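Lmo0131 protein (Listeria monocytogenes, PDB 4Q6J) is of unknown function but, as an EAL-domain protein, may be a phosphodiesterase acting on the bacterial messenger cyclic di-GMP. Local coordinates at residues N18-P26 against F72-Q80; D173-A183 against K208-Q219. All blocks are in the same frame, centred on the assembly; numbering follows the deposited sequence.

Contact 1. Residues N18-P26 against F72-Q80; sequences NSYLLYYQP and FVAETAIKQ. With EDO (1,2-ethanediol), chain L.
Tyr20 CB sits over the middle of one face of the Phe72 ring, 3.4 Å from its centroid in a CH-pi contact. On the opposite face sits Thr76 OG1, one helical turn further on, so the ring is layered between a strand methylene and a hydroxyl of its own helix. Thr76 OG1 is turned back on the helix and donates to Phe72 O at 2.7 Å from above the carbonyl plane, sharing this acceptor with Thr76 N. The two aromatic rings of Tyr20 and Phe72 meet at a slant, their planes at 47°, while the backbone N of Leu22 lies at the edge of the Phe72 ring. Helix segment 72-80, part of helix 66-83, crosses strand segment 20-26 at -52°; the strand belongs to the EAL domain, a TIM-barrel-like fold, and Val73 and Ala77 also touch Ile92 of strand 89-95. Leu22 fills the middle of the contact: its CB rests on Thr76 CG2 at 3.7 Å, and its two methyls divide the helix surface. Leu22 CD1 faces Val73 CG2 across a right-angled crossing, whereas Leu22 CD2 reaches Ala77 CB at 4.0 Å. At the far end Gln80 has CG anti to its backbone N (chi1 -166°) and bends at chi2, which brings CG to within 3.5 Å of Tyr24 OH and leaves its amide nearly perpendicular to the tyrosine ring. A water in the plane of that ring joins the two polar ends, 2.5 Å from Tyr24 OH and accepting from Gln80 NE2 at 2.8 Å.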
# COMPACT_ATOMS: atom_id res chain seq x y z
N ASN B 18 -10.99 -10.94 26.45
CA ASN B 18 -9.68 -10.30 26.61
C ASN B 18 -8.65 -11.33 27.03
O ASN B 18 -7.84 -11.13 27.94
CB ASN B 18 -9.70 -9.14 27.60
CG ASN B 18 -9.85 -7.80 26.90
OD1 ASN B 18 -9.23 -7.55 25.87
ND2 ASN B 18 -10.70 -6.93 27.45
N SER B 19 -8.71 -12.45 26.34
CA SER B 19 -7.94 -13.60 26.68
C SER B 19 -6.55 -13.60 25.99
O SER B 19 -6.30 -14.40 25.09
CB SER B 19 -8.79 -14.82 26.29
OG SER B 19 -8.26 -16.01 26.78
N TYR B 20 -5.65 -12.69 26.40
CA TYR B 20 -4.32 -12.57 25.79
C TYR B 20 -3.25 -13.14 26.70
O TYR B 20 -3.45 -13.22 27.90
CB TYR B 20 -3.98 -11.11 25.49
CG TYR B 20 -4.97 -10.39 24.60
CD1 TYR B 20 -4.99 -10.60 23.24
CD2 TYR B 20 -5.88 -9.49 25.13
CE1 TYR B 20 -5.89 -9.96 22.42
CE2 TYR B 20 -6.78 -8.84 24.32
CZ TYR B 20 -6.78 -9.07 22.96
OH TYR B 20 -7.68 -8.41 22.17
N LEU B 21 -2.12 -13.54 26.12
CA LEU B 21 -0.94 -13.89 26.90
C LEU B 21 0.21 -13.08 26.38
O LEU B 21 0.29 -12.86 25.20
CB LEU B 21 -0.57 -15.36 26.74
CG LEU B 21 -1.53 -16.45 27.21
CD1 LEU B 21 -1.02 -17.80 26.79
CD2 LEU B 21 -1.68 -16.38 28.70
N LEU B 22 1.14 -12.64 27.22
CA LEU B 22 2.32 -12.01 26.69
C LEU B 22 3.45 -13.04 26.75
O LEU B 22 3.75 -13.58 27.82
CB LEU B 22 2.68 -10.74 27.46
CG LEU B 22 3.62 -9.79 26.73
CD1 LEU B 22 2.94 -9.26 25.50
CD2 LEU B 22 4.11 -8.65 27.62
N TYR B 23 4.04 -13.36 25.60
CA TYR B 23 5.19 -14.23 25.53
C TYR B 23 6.40 -13.35 25.37
O TYR B 23 6.26 -12.16 25.06
CB TYR B 23 5.05 -15.20 24.36
CG TYR B 23 4.17 -16.42 24.62
CD1 TYR B 23 3.35 -16.49 25.75
CD2 TYR B 23 4.18 -17.51 23.75
CE1 TYR B 23 2.56 -17.59 26.00
CE2 TYR B 23 3.38 -18.62 23.99
CZ TYR B 23 2.58 -18.65 25.11
OH TYR B 23 1.79 -19.76 25.35
N TYR B 24 7.58 -13.94 25.56
CA TYR B 24 8.85 -13.20 25.63
C TYR B 24 9.94 -13.91 24.85
O TYR B 24 10.14 -15.11 25.03
CB TYR B 24 9.31 -13.09 27.09
CG TYR B 24 8.31 -12.39 27.95
CD1 TYR B 24 8.19 -11.01 27.91
CD2 TYR B 24 7.45 -13.11 28.78
CE1 TYR B 24 7.25 -10.35 28.68
CE2 TYR B 24 6.51 -12.45 29.56
CZ TYR B 24 6.42 -11.08 29.50
OH TYR B 24 5.50 -10.41 30.26
N GLN B 25 10.66 -13.18 24.01
CA GLN B 25 11.78 -13.80 23.31
C GLN B 25 13.10 -13.14 23.76
O GLN B 25 13.25 -11.92 23.65
CB GLN B 25 11.60 -13.74 21.79
CG GLN B 25 12.67 -14.59 21.10
CD GLN B 25 12.61 -14.64 19.58
OE1 GLN B 25 12.28 -13.65 18.93
NE2 GLN B 25 12.94 -15.79 19.00
N PRO B 26 14.07 -13.93 24.32
CA PRO B 26 15.29 -13.28 24.81
C PRO B 26 16.08 -12.54 23.72
O PRO B 26 16.12 -12.95 22.56
CB PRO B 26 16.14 -14.45 25.33
CG PRO B 26 15.26 -15.55 25.46
CD PRO B 26 14.15 -15.38 24.48
N PHE B 72 -3.45 -4.36 27.41
CA PHE B 72 -3.00 -5.63 27.97
C PHE B 72 -1.48 -5.74 27.88
O PHE B 72 -0.80 -5.99 28.87
CB PHE B 72 -3.65 -6.83 27.24
CG PHE B 72 -3.03 -8.17 27.62
CD1 PHE B 72 -3.52 -8.91 28.68
CD2 PHE B 72 -1.92 -8.66 26.95
CE1 PHE B 72 -2.91 -10.11 29.03
CE2 PHE B 72 -1.33 -9.83 27.30
CZ PHE B 72 -1.81 -10.55 28.33
N VAL B 73 -0.96 -5.57 26.66
CA VAL B 73 0.47 -5.67 26.39
C VAL B 73 1.26 -4.72 27.30
O VAL B 73 2.22 -5.13 27.92
CB VAL B 73 0.74 -5.42 24.89
CG1 VAL B 73 2.19 -5.21 24.59
CG2 VAL B 73 0.18 -6.58 24.08
N ALA B 74 0.84 -3.47 27.40
CA ALA B 74 1.59 -2.53 28.21
C ALA B 74 1.52 -2.83 29.70
O ALA B 74 2.53 -2.78 30.40
CB ALA B 74 1.15 -1.15 27.93
N GLU B 75 0.34 -3.15 30.19
CA GLU B 75 0.21 -3.41 31.61
C GLU B 75 0.91 -4.69 32.07
O GLU B 75 1.56 -4.71 33.11
CB GLU B 75 -1.26 -3.41 32.00
CG GLU B 75 -1.85 -2.12 31.56
CD GLU B 75 -3.30 -1.94 31.94
OE1 GLU B 75 -3.82 -2.74 32.76
OE2 GLU B 75 -3.91 -0.98 31.41
N THR B 76 0.77 -5.74 31.29
CA THR B 76 1.45 -6.99 31.55
C THR B 76 2.96 -6.78 31.53
O THR B 76 3.66 -7.29 32.39
CB THR B 76 1.08 -8.02 30.49
OG1 THR B 76 -0.32 -8.14 30.48
CG2 THR B 76 1.69 -9.36 30.80
N ALA B 77 3.45 -6.03 30.55
CA ALA B 77 4.89 -5.79 30.44
C ALA B 77 5.41 -4.98 31.63
O ALA B 77 6.45 -5.29 32.19
CB ALA B 77 5.24 -5.08 29.15
N ILE B 78 4.67 -3.96 32.02
CA ILE B 78 5.10 -3.13 33.13
C ILE B 78 5.19 -3.94 34.43
O ILE B 78 6.14 -3.81 35.19
CB ILE B 78 4.18 -1.92 33.27
CG1 ILE B 78 4.50 -0.94 32.14
CG2 ILE B 78 4.30 -1.30 34.64
CD1 ILE B 78 3.53 0.18 31.98
N LYS B 79 4.20 -4.78 34.68
CA LYS B 79 4.24 -5.64 35.85
C LYS B 79 5.47 -6.54 35.80
O LYS B 79 6.18 -6.71 36.79
CB LYS B 79 2.97 -6.47 35.91
CG LYS B 79 1.74 -5.67 36.26
CD LYS B 79 0.48 -6.40 35.80
CE LYS B 79 -0.80 -5.81 36.37
NZ LYS B 79 -0.68 -4.35 36.54
N GLN B 80 5.71 -7.14 34.65
CA GLN B 80 6.83 -8.05 34.47
C GLN B 80 8.22 -7.40 34.68
O GLN B 80 9.13 -8.02 35.23
CB GLN B 80 6.77 -8.69 33.10
CG GLN B 80 7.69 -9.89 32.95
CD GLN B 80 7.50 -10.92 34.05
OE1 GLN B 80 8.27 -10.98 35.00
NE2 GLN B 80 6.47 -11.73 33.91
C1 EDO L . 13.39 -17.34 14.31
O1 EDO L . 14.81 -17.36 14.52
C2 EDO L . 12.73 -16.25 15.12
O2 EDO L . 12.85 -16.51 16.52
O HOH W 1 4.29 -11.44 32.19

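Contact 2. Residues D173-A183 against K208-Q219; sequences DIVKTDMSFIA and KVVTEGVEDMEQ. With EDO (1,2-ethanediol), chain L.
Lys176 and Glu212 form a salt bridge at the C-terminal end of two paired strands, Lys176 NZ lying 2.9 Å from Glu212 OE2 and well above the carboxylate plane. The lysine chain runs alongside Val210, CE packing on its CB, and the bend at chi3 (67°) turns the ammonium toward the glutamate. Gln232 OE1 takes a further bond from NZ, and Glu39 and Glu125 lie at longer, weaker ion-pair range. Beneath these side chains, strands 174-177 and 208-211 run parallel in a regular exchange of backbone bonds, from Lys208 N to Asp173 O through to Glu212 N to Thr177 O at 3.0 Å. Ile174, Lys176 and Val210 share one face of the sheet; Val175, Val209, Thr177 and Thr211 share the other, where the two threonines lie side by side with Thr177 OG1 3.3 Å from Thr211 CG2. Past the strand ends, Ile182 folds back over the second segment, its CD1 set against Val214 CG2 at 3.5 Å and close to Glu212 O. Crossing it at a right angle, Gln219 sends NE2 to Ile182 O at 2.8 Å, from above the carbonyl plane although the acceptor lies in the amide's own plane. The amide's OE1 accepts from Glu215 N and Asp216 N, which fixes its rotation. Gln219 N donates to Asp216 OD1, and with the return bond from Asp216 N this completes a capping box at the start of helix 217-225. Strands 174-177 and 208-211, joined through helix 189-204, make a parallel beta-alpha-beta unit of the TIM-barrel-like EAL fold.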
# COMPACT_ATOMS: atom_id res chain seq x y z
N ASP B 173 16.45 4.67 19.46
CA ASP B 173 17.60 4.14 20.20
C ASP B 173 18.11 2.82 19.60
O ASP B 173 19.30 2.55 19.60
CB ASP B 173 17.24 3.85 21.67
CG ASP B 173 16.81 5.08 22.43
OD1 ASP B 173 17.62 6.02 22.54
OD2 ASP B 173 15.68 5.10 22.94
N ILE B 174 17.19 1.98 19.15
CA ILE B 174 17.55 0.64 18.69
C ILE B 174 16.90 0.33 17.34
O ILE B 174 15.70 0.53 17.14
CB ILE B 174 17.14 -0.44 19.73
CG1 ILE B 174 17.95 -0.31 21.02
CG2 ILE B 174 17.28 -1.84 19.16
CD1 ILE B 174 17.07 -0.24 22.22
N VAL B 175 17.72 -0.12 16.41
CA VAL B 175 17.25 -0.59 15.11
C VAL B 175 17.20 -2.10 15.12
O VAL B 175 18.20 -2.75 15.42
CB VAL B 175 18.19 -0.13 13.99
CG1 VAL B 175 17.98 -0.95 12.72
CG2 VAL B 175 18.02 1.38 13.75
N LYS B 176 16.04 -2.65 14.80
CA LYS B 176 15.85 -4.08 14.71
C LYS B 176 15.71 -4.48 13.24
O LYS B 176 15.08 -3.78 12.44
CB LYS B 176 14.64 -4.51 15.54
CG LYS B 176 14.71 -3.90 16.93
CD LYS B 176 13.83 -4.60 17.95
CE LYS B 176 14.31 -6.01 18.26
NZ LYS B 176 13.18 -6.83 18.77
N THR B 177 16.34 -5.59 12.89
CA THR B 177 16.29 -6.10 11.53
C THR B 177 15.62 -7.45 11.52
O THR B 177 15.74 -8.21 12.47
CB THR B 177 17.69 -6.22 10.97
OG1 THR B 177 18.45 -7.09 11.82
CG2 THR B 177 18.34 -4.85 10.93
N ASP B 178 14.91 -7.77 10.46
CA ASP B 178 14.18 -9.01 10.49
C ASP B 178 14.99 -10.12 9.84
O ASP B 178 16.12 -9.91 9.40
CB ASP B 178 12.74 -8.86 9.95
CG ASP B 178 12.68 -8.69 8.47
OD1 ASP B 178 12.67 -9.72 7.76
OD2 ASP B 178 12.59 -7.54 8.02
N MSE B 179 14.43 -11.32 9.79
CA MSE B 179 15.19 -12.51 9.50
C MSE B 179 15.84 -12.49 8.14
O MSE B 179 16.94 -13.00 8.01
CB MSE B 179 14.32 -13.73 9.74
CG MSE B 179 13.64 -14.26 8.50
SE MSE B 179 14.75 -15.68 7.73
CE MSE B 179 13.26 -16.94 7.92
N SER B 180 15.18 -11.96 7.13
CA SER B 180 15.73 -11.94 5.78
C SER B 180 17.05 -11.16 5.70
O SER B 180 17.94 -11.47 4.92
CB SER B 180 14.73 -11.29 4.84
OG SER B 180 14.64 -9.91 5.14
N PHE B 181 17.14 -10.12 6.51
CA PHE B 181 18.30 -9.26 6.49
C PHE B 181 19.62 -10.02 6.76
O PHE B 181 20.68 -9.61 6.28
CB PHE B 181 18.10 -8.16 7.53
CG PHE B 181 18.90 -6.93 7.27
CD1 PHE B 181 18.62 -6.12 6.19
CD2 PHE B 181 19.93 -6.58 8.10
CE1 PHE B 181 19.35 -4.99 5.94
CE2 PHE B 181 20.67 -5.42 7.85
CZ PHE B 181 20.37 -4.64 6.77
N ILE B 182 19.55 -11.10 7.52
CA ILE B 182 20.75 -11.83 7.90
C ILE B 182 20.80 -13.25 7.31
O ILE B 182 21.61 -14.09 7.73
CB ILE B 182 20.93 -11.87 9.44
CG1 ILE B 182 19.85 -12.71 10.13
CG2 ILE B 182 20.93 -10.46 9.97
CD1 ILE B 182 20.13 -13.04 11.56
N ALA B 183 19.95 -13.52 6.32
CA ALA B 183 19.95 -14.81 5.68
C ALA B 183 20.82 -14.79 4.42
O ALA B 183 21.04 -13.72 3.83
CB ALA B 183 18.52 -15.22 5.33
N LYS B 208 22.02 1.35 18.81
CA LYS B 208 22.46 -0.02 18.75
C LYS B 208 21.54 -0.81 17.84
O LYS B 208 20.44 -0.38 17.54
CB LYS B 208 22.48 -0.62 20.14
CG LYS B 208 23.44 0.14 21.02
CD LYS B 208 23.81 -0.53 22.28
CE LYS B 208 24.96 0.21 22.92
NZ LYS B 208 25.25 -0.41 24.21
N VAL B 209 21.99 -1.98 17.40
CA VAL B 209 21.24 -2.79 16.45
C VAL B 209 20.89 -4.13 17.08
O VAL B 209 21.75 -4.73 17.72
CB VAL B 209 22.13 -3.08 15.23
CG1 VAL B 209 21.46 -4.06 14.30
CG2 VAL B 209 22.43 -1.80 14.49
N VAL B 210 19.66 -4.61 16.88
CA VAL B 210 19.30 -5.99 17.25
C VAL B 210 19.02 -6.73 15.96
O VAL B 210 18.23 -6.27 15.17
CB VAL B 210 17.99 -6.10 18.10
CG1 VAL B 210 17.66 -7.57 18.34
CG2 VAL B 210 18.07 -5.36 19.41
N THR B 211 19.67 -7.87 15.72
CA THR B 211 19.32 -8.67 14.56
C THR B 211 18.45 -9.84 15.01
O THR B 211 18.91 -10.66 15.78
CB THR B 211 20.58 -9.17 13.81
OG1 THR B 211 21.47 -9.81 14.73
CG2 THR B 211 21.31 -8.04 13.15
N GLU B 212 17.19 -9.88 14.55
CA GLU B 212 16.30 -10.99 14.84
C GLU B 212 16.46 -12.06 13.77
O GLU B 212 17.08 -11.83 12.73
CB GLU B 212 14.84 -10.54 14.83
CG GLU B 212 14.57 -9.27 15.58
CD GLU B 212 13.07 -8.99 15.70
OE1 GLU B 212 12.26 -9.89 15.39
OE2 GLU B 212 12.69 -7.88 16.09
N GLY B 213 15.90 -13.23 14.03
CA GLY B 213 15.95 -14.31 13.07
C GLY B 213 17.28 -15.02 13.08
O GLY B 213 17.62 -15.71 12.13
N VAL B 214 18.05 -14.86 14.16
CA VAL B 214 19.32 -15.56 14.25
C VAL B 214 19.06 -17.05 14.46
O VAL B 214 18.40 -17.45 15.41
CB VAL B 214 20.25 -14.99 15.35
CG1 VAL B 214 21.52 -15.82 15.48
CG2 VAL B 214 20.62 -13.55 15.03
N GLU B 215 19.58 -17.88 13.56
CA GLU B 215 19.29 -19.29 13.58
C GLU B 215 20.51 -20.19 13.85
O GLU B 215 20.36 -21.28 14.39
CB GLU B 215 18.59 -19.68 12.29
CG GLU B 215 17.26 -18.97 12.10
CD GLU B 215 16.06 -19.84 12.43
OE1 GLU B 215 16.14 -21.06 12.21
OE2 GLU B 215 15.04 -19.30 12.88
N ASP B 216 21.71 -19.74 13.50
CA ASP B 216 22.88 -20.61 13.63
C ASP B 216 24.18 -19.90 13.99
O ASP B 216 24.29 -18.69 13.89
CB ASP B 216 23.05 -21.51 12.39
CG ASP B 216 23.50 -20.76 11.13
OD1 ASP B 216 24.24 -19.78 11.20
OD2 ASP B 216 23.13 -21.19 10.04
N MSE B 217 25.16 -20.69 14.42
CA MSE B 217 26.41 -20.15 14.90
C MSE B 217 27.23 -19.42 13.81
O MSE B 217 27.93 -18.49 14.10
CB MSE B 217 27.22 -21.27 15.60
CG MSE B 217 28.48 -20.80 16.35
SE MSE B 217 28.13 -19.55 17.80
CE MSE B 217 29.58 -18.31 17.43
N GLU B 218 27.13 -19.86 12.56
CA GLU B 218 27.84 -19.19 11.48
C GLU B 218 27.34 -17.75 11.30
O GLU B 218 28.13 -16.84 11.02
CB GLU B 218 27.76 -19.99 10.17
CG GLU B 218 28.59 -21.28 10.17
CD GLU B 218 28.57 -22.05 8.83
OE1 GLU B 218 28.38 -21.44 7.76
OE2 GLU B 218 28.75 -23.30 8.86
N GLN B 219 26.04 -17.55 11.47
CA GLN B 219 25.48 -16.21 11.52
C GLN B 219 26.04 -15.42 12.69
O GLN B 219 26.39 -14.26 12.52
CB GLN B 219 23.95 -16.23 11.64
CG GLN B 219 23.24 -16.35 10.31
CD GLN B 219 21.75 -16.64 10.47
OE1 GLN B 219 21.34 -17.42 11.32
NE2 GLN B 219 20.95 -16.00 9.65
C1 EDO L . 13.39 -17.34 14.31
O1 EDO L . 14.81 -17.36 14.52
C2 EDO L . 12.73 -16.25 15.12
O2 EDO L . 12.85 -16.51 16.52
O HOH W 2 18.04 -9.85 11.38
O HOH W 3 18.05 -15.43 9.39

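In the fold
Both contacts reach the same curled sheet, on opposite sides of the chain's centre, with their own centres about 23 Å apart. Contact 1 packs helix 66-83 on strand 20-29 and is largely apolar, with a water bridge at one end; contact 2 pairs two neighbouring parallel strands by backbone bonds and adds a salt bridge and an amide network where the chain leaves them. Each is partly buried, but contact 2 also meets other copies of the protein: Glu215 bonds Thr9 of a second subunit, and Ala183 bonds Arg168 of a third. Gln232 links them, bonding Gln25 of 18-26 and Lys176 of 173-183; one ethanediol also bonds Gln25 and Glu215.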